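Local coordinates for listeriolysin O (PDB 4CDB), which punctures cholesterol-containing host membranes, changing shape after binding and assembling into an oligomeric pore that lyses the cell, at residues Y389-V400 with N435-C446. Residues are numbered along the deposited sequence; the frame is centred on the assembly and turned at random.
Sequences YVAQFNISWDEV and NARNINVYAKEC. With ACT (acetate ion), chain B.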
# COMPACT_ATOMS: atom_id res chain seq x y z
N TYR A 389 -37.74 -37.81 33.46
CA TYR A 389 -36.97 -39.05 33.33
C TYR A 389 -35.52 -38.89 33.78
O TYR A 389 -35.06 -37.77 34.05
CB TYR A 389 -37.00 -39.54 31.87
CG TYR A 389 -36.76 -38.46 30.84
CD1 TYR A 389 -35.51 -37.85 30.71
CD2 TYR A 389 -37.77 -38.05 29.97
CE1 TYR A 389 -35.28 -36.87 29.75
CE2 TYR A 389 -37.55 -37.07 29.02
CZ TYR A 389 -36.31 -36.48 28.91
OH TYR A 389 -36.08 -35.51 27.97
N VAL A 390 -34.81 -40.00 33.87
CA VAL A 390 -33.38 -39.98 34.13
C VAL A 390 -32.65 -39.80 32.80
O VAL A 390 -32.93 -40.52 31.83
CB VAL A 390 -32.89 -41.28 34.79
CG1 VAL A 390 -31.39 -41.22 35.02
CG2 VAL A 390 -33.62 -41.54 36.10
N ALA A 391 -31.73 -38.85 32.74
CA ALA A 391 -31.00 -38.58 31.51
C ALA A 391 -29.49 -38.73 31.68
O ALA A 391 -28.96 -38.51 32.76
CB ALA A 391 -31.33 -37.18 31.00
N GLN A 392 -28.82 -39.11 30.60
CA GLN A 392 -27.36 -39.14 30.57
C GLN A 392 -26.86 -38.45 29.31
O GLN A 392 -27.35 -38.72 28.21
CB GLN A 392 -26.83 -40.58 30.63
CG GLN A 392 -26.91 -41.22 32.00
CD GLN A 392 -26.16 -42.54 32.08
OE1 GLN A 392 -25.35 -42.86 31.21
NE2 GLN A 392 -26.41 -43.30 33.14
N PHE A 393 -25.87 -37.58 29.47
CA PHE A 393 -25.32 -36.84 28.34
C PHE A 393 -23.94 -37.37 27.96
O PHE A 393 -23.21 -37.90 28.80
CB PHE A 393 -25.21 -35.35 28.67
CG PHE A 393 -26.52 -34.71 29.02
CD1 PHE A 393 -26.98 -34.71 30.33
CD2 PHE A 393 -27.30 -34.12 28.04
CE1 PHE A 393 -28.20 -34.13 30.65
CE2 PHE A 393 -28.51 -33.54 28.36
CZ PHE A 393 -28.96 -33.54 29.66
N ASN A 394 -23.60 -37.22 26.69
CA ASN A 394 -22.24 -37.46 26.23
C ASN A 394 -21.81 -36.36 25.27
O ASN A 394 -22.21 -36.34 24.11
CB ASN A 394 -22.12 -38.83 25.57
CG ASN A 394 -20.67 -39.24 25.37
OD1 ASN A 394 -20.03 -38.82 24.41
ND2 ASN A 394 -20.16 -40.06 26.28
N ILE A 395 -21.02 -35.42 25.77
CA ILE A 395 -20.59 -34.29 24.97
C ILE A 395 -19.07 -34.26 24.85
O ILE A 395 -18.36 -34.27 25.85
CB ILE A 395 -21.11 -32.97 25.55
CG1 ILE A 395 -22.64 -33.03 25.69
CG2 ILE A 395 -20.69 -31.80 24.67
CD1 ILE A 395 -23.26 -31.77 26.22
N SER A 396 -18.58 -34.23 23.61
CA SER A 396 -17.15 -34.24 23.34
C SER A 396 -16.79 -33.22 22.26
O SER A 396 -17.65 -32.74 21.54
CB SER A 396 -16.70 -35.64 22.91
OG SER A 396 -17.37 -36.05 21.73
N TRP A 397 -15.50 -32.90 22.18
CA TRP A 397 -14.99 -31.97 21.17
C TRP A 397 -13.47 -32.08 21.05
O TRP A 397 -12.81 -32.72 21.87
CB TRP A 397 -15.38 -30.53 21.52
CG TRP A 397 -14.79 -30.04 22.80
CD1 TRP A 397 -13.61 -29.37 22.96
CD2 TRP A 397 -15.34 -30.19 24.12
NE1 TRP A 397 -13.39 -29.08 24.28
CE2 TRP A 397 -14.44 -29.58 25.02
CE3 TRP A 397 -16.50 -30.77 24.62
CZ2 TRP A 397 -14.67 -29.54 26.39
CZ3 TRP A 397 -16.73 -30.73 25.99
CH2 TRP A 397 -15.82 -30.12 26.86
N ASP A 398 -12.92 -31.45 20.01
CA ASP A 398 -11.48 -31.42 19.80
C ASP A 398 -10.94 -30.02 20.02
O ASP A 398 -11.58 -29.03 19.66
CB ASP A 398 -11.13 -31.88 18.38
CG ASP A 398 -11.33 -33.37 18.18
OD1 ASP A 398 -11.01 -34.15 19.10
OD2 ASP A 398 -11.82 -33.77 17.10
N GLU A 399 -9.75 -29.93 20.61
CA GLU A 399 -9.06 -28.66 20.77
C GLU A 399 -7.74 -28.69 20.00
O GLU A 399 -6.89 -29.54 20.24
CB GLU A 399 -8.82 -28.34 22.24
CG GLU A 399 -10.10 -28.11 23.03
CD GLU A 399 -9.83 -27.72 24.48
OE1 GLU A 399 -8.66 -27.45 24.81
OE2 GLU A 399 -10.79 -27.69 25.27
N VAL A 400 -7.58 -27.75 19.06
CA VAL A 400 -6.42 -27.75 18.18
C VAL A 400 -5.36 -26.74 18.61
O VAL A 400 -5.62 -25.54 18.68
CB VAL A 400 -6.83 -27.48 16.72
CG1 VAL A 400 -5.60 -27.29 15.85
CG2 VAL A 400 -7.69 -28.61 16.20
N ASN A 435 -10.23 -22.45 20.22
CA ASN A 435 -9.63 -23.47 19.36
C ASN A 435 -10.38 -24.80 19.38
O ASN A 435 -9.82 -25.84 19.02
CB ASN A 435 -8.16 -23.69 19.72
CG ASN A 435 -7.96 -24.03 21.19
OD1 ASN A 435 -8.67 -23.52 22.06
ND2 ASN A 435 -7.00 -24.90 21.47
N ALA A 436 -11.64 -24.76 19.79
CA ALA A 436 -12.46 -25.97 19.85
C ALA A 436 -13.30 -26.14 18.59
O ALA A 436 -13.94 -25.20 18.12
CB ALA A 436 -13.35 -25.96 21.08
N ARG A 437 -13.29 -27.35 18.03
CA ARG A 437 -14.13 -27.66 16.88
C ARG A 437 -14.67 -29.09 16.94
O ARG A 437 -14.30 -29.87 17.81
CB ARG A 437 -13.36 -27.43 15.57
CG ARG A 437 -12.09 -28.25 15.42
CD ARG A 437 -11.38 -27.91 14.11
NE ARG A 437 -10.08 -28.56 13.99
CZ ARG A 437 -9.86 -29.68 13.30
NH1 ARG A 437 -10.85 -30.28 12.66
NH2 ARG A 437 -8.64 -30.19 13.25
N ASN A 438 -15.57 -29.41 16.00
CA ASN A 438 -16.20 -30.72 15.94
C ASN A 438 -16.90 -31.09 17.24
O ASN A 438 -16.57 -32.09 17.88
CB ASN A 438 -15.19 -31.80 15.54
CG ASN A 438 -14.73 -31.65 14.10
OD1 ASN A 438 -15.52 -31.31 13.22
ND2 ASN A 438 -13.45 -31.91 13.86
N ILE A 439 -17.88 -30.27 17.62
CA ILE A 439 -18.63 -30.50 18.85
C ILE A 439 -19.66 -31.61 18.65
O ILE A 439 -20.46 -31.57 17.71
CB ILE A 439 -19.32 -29.21 19.34
CG1 ILE A 439 -18.32 -28.30 20.04
CG2 ILE A 439 -20.46 -29.53 20.28
CD1 ILE A 439 -17.47 -27.46 19.11
N ASN A 440 -19.63 -32.60 19.54
CA ASN A 440 -20.60 -33.69 19.51
C ASN A 440 -21.53 -33.63 20.71
O ASN A 440 -21.07 -33.59 21.86
CB ASN A 440 -19.88 -35.04 19.46
CG ASN A 440 -18.95 -35.16 18.27
OD1 ASN A 440 -19.31 -34.82 17.15
ND2 ASN A 440 -17.73 -35.63 18.52
N VAL A 441 -22.83 -33.63 20.46
CA VAL A 441 -23.81 -33.58 21.54
C VAL A 441 -24.73 -34.79 21.49
O VAL A 441 -25.47 -34.99 20.52
CB VAL A 441 -24.66 -32.30 21.46
CG1 VAL A 441 -25.76 -32.32 22.51
CG2 VAL A 441 -23.77 -31.08 21.62
N TYR A 442 -24.67 -35.61 22.54
CA TYR A 442 -25.49 -36.81 22.65
C TYR A 442 -26.26 -36.83 23.97
O TYR A 442 -25.74 -36.43 25.01
CB TYR A 442 -24.61 -38.06 22.55
CG TYR A 442 -25.36 -39.37 22.68
CD1 TYR A 442 -25.95 -39.97 21.57
CD2 TYR A 442 -25.48 -40.01 23.91
CE1 TYR A 442 -26.63 -41.16 21.68
CE2 TYR A 442 -26.17 -41.20 24.02
CZ TYR A 442 -26.74 -41.77 22.91
OH TYR A 442 -27.43 -42.96 23.02
N ALA A 443 -27.51 -37.29 23.92
CA ALA A 443 -28.31 -37.41 25.13
C ALA A 443 -29.29 -38.58 25.02
O ALA A 443 -29.91 -38.77 23.98
CB ALA A 443 -29.06 -36.12 25.41
N LYS A 444 -29.40 -39.35 26.10
CA LYS A 444 -30.35 -40.45 26.16
C LYS A 444 -31.16 -40.41 27.46
O LYS A 444 -30.74 -39.81 28.44
CB LYS A 444 -29.64 -41.80 26.03
CG LYS A 444 -28.63 -42.09 27.13
CD LYS A 444 -27.93 -43.43 26.91
CE LYS A 444 -26.95 -43.72 28.03
NZ LYS A 444 -26.23 -45.01 27.83
N GLU A 445 -32.32 -41.07 27.45
CA GLU A 445 -33.18 -41.08 28.62
C GLU A 445 -33.64 -42.49 28.96
O GLU A 445 -33.91 -43.30 28.07
CB GLU A 445 -34.38 -40.15 28.42
CG GLU A 445 -35.23 -40.47 27.20
CD GLU A 445 -36.50 -41.24 27.53
OE1 GLU A 445 -36.68 -41.64 28.70
OE2 GLU A 445 -37.32 -41.43 26.62
N CYS A 446 -33.71 -42.79 30.26
CA CYS A 446 -34.14 -44.11 30.71
C CYS A 446 -35.66 -44.28 30.65
O CYS A 446 -36.40 -43.62 31.39
CB CYS A 446 -33.63 -44.37 32.13
SG CYS A 446 -34.01 -46.03 32.76
C ACT B . -25.96 -47.31 30.63
O ACT B . -25.66 -46.22 30.10
OXT ACT B . -26.35 -48.29 29.95
CH3 ACT B . -25.88 -47.45 32.12
O HOH W 1 -36.35 -42.47 33.66
O HOH W 2 -23.43 -44.83 29.87
O HOH W 3 -14.98 -34.17 18.25
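Glu445 lies across the ring of Tyr389. Its CB sits over one ring face in a CH-pi contact, 3.7 Å from the centroid and nearest to Tyr389 CD1 (3.4 Å). The chain bends at chi2 (101°) and carries the carboxylate on across the same ring face. Ring and carboxylate planes are stacked, 28° apart. At the tip, buried OE1 lies near Tyr389 CB and CG, both at 3.8 Å, without a polar partner. Tyr389 OH hydrogen-bonds to the Trp474 carbonyl.

The two strands are the antiparallel central pair of a four-stranded sheet in the beta-sandwich domain. Segment 435-446 carries the first two residues of the conserved undecapeptide, Glu445 and Cys446. Phe393, Ile395 and Val441 share the Glu445 face; Phe393 CD2 packs on Ala443 CB at 3.7 Å.

On the other face, Gln392 and Lys444 run side by side. Lys444 NZ hydrogen-bonds to O of an acetate, probably from the crystallisation liquor (2.6 Å), and makes a cation-pi contact with Trp454. Asn440 ND2 donates in its amide plane to Ser396 OG (3.3 Å), while its OD1 accepts from Asn462 N. Between Ser396 and Asp398 a beta bulge shifts the register by one. Beyond it, Asp398 and Arg437 exchange two backbone hydrogen bonds.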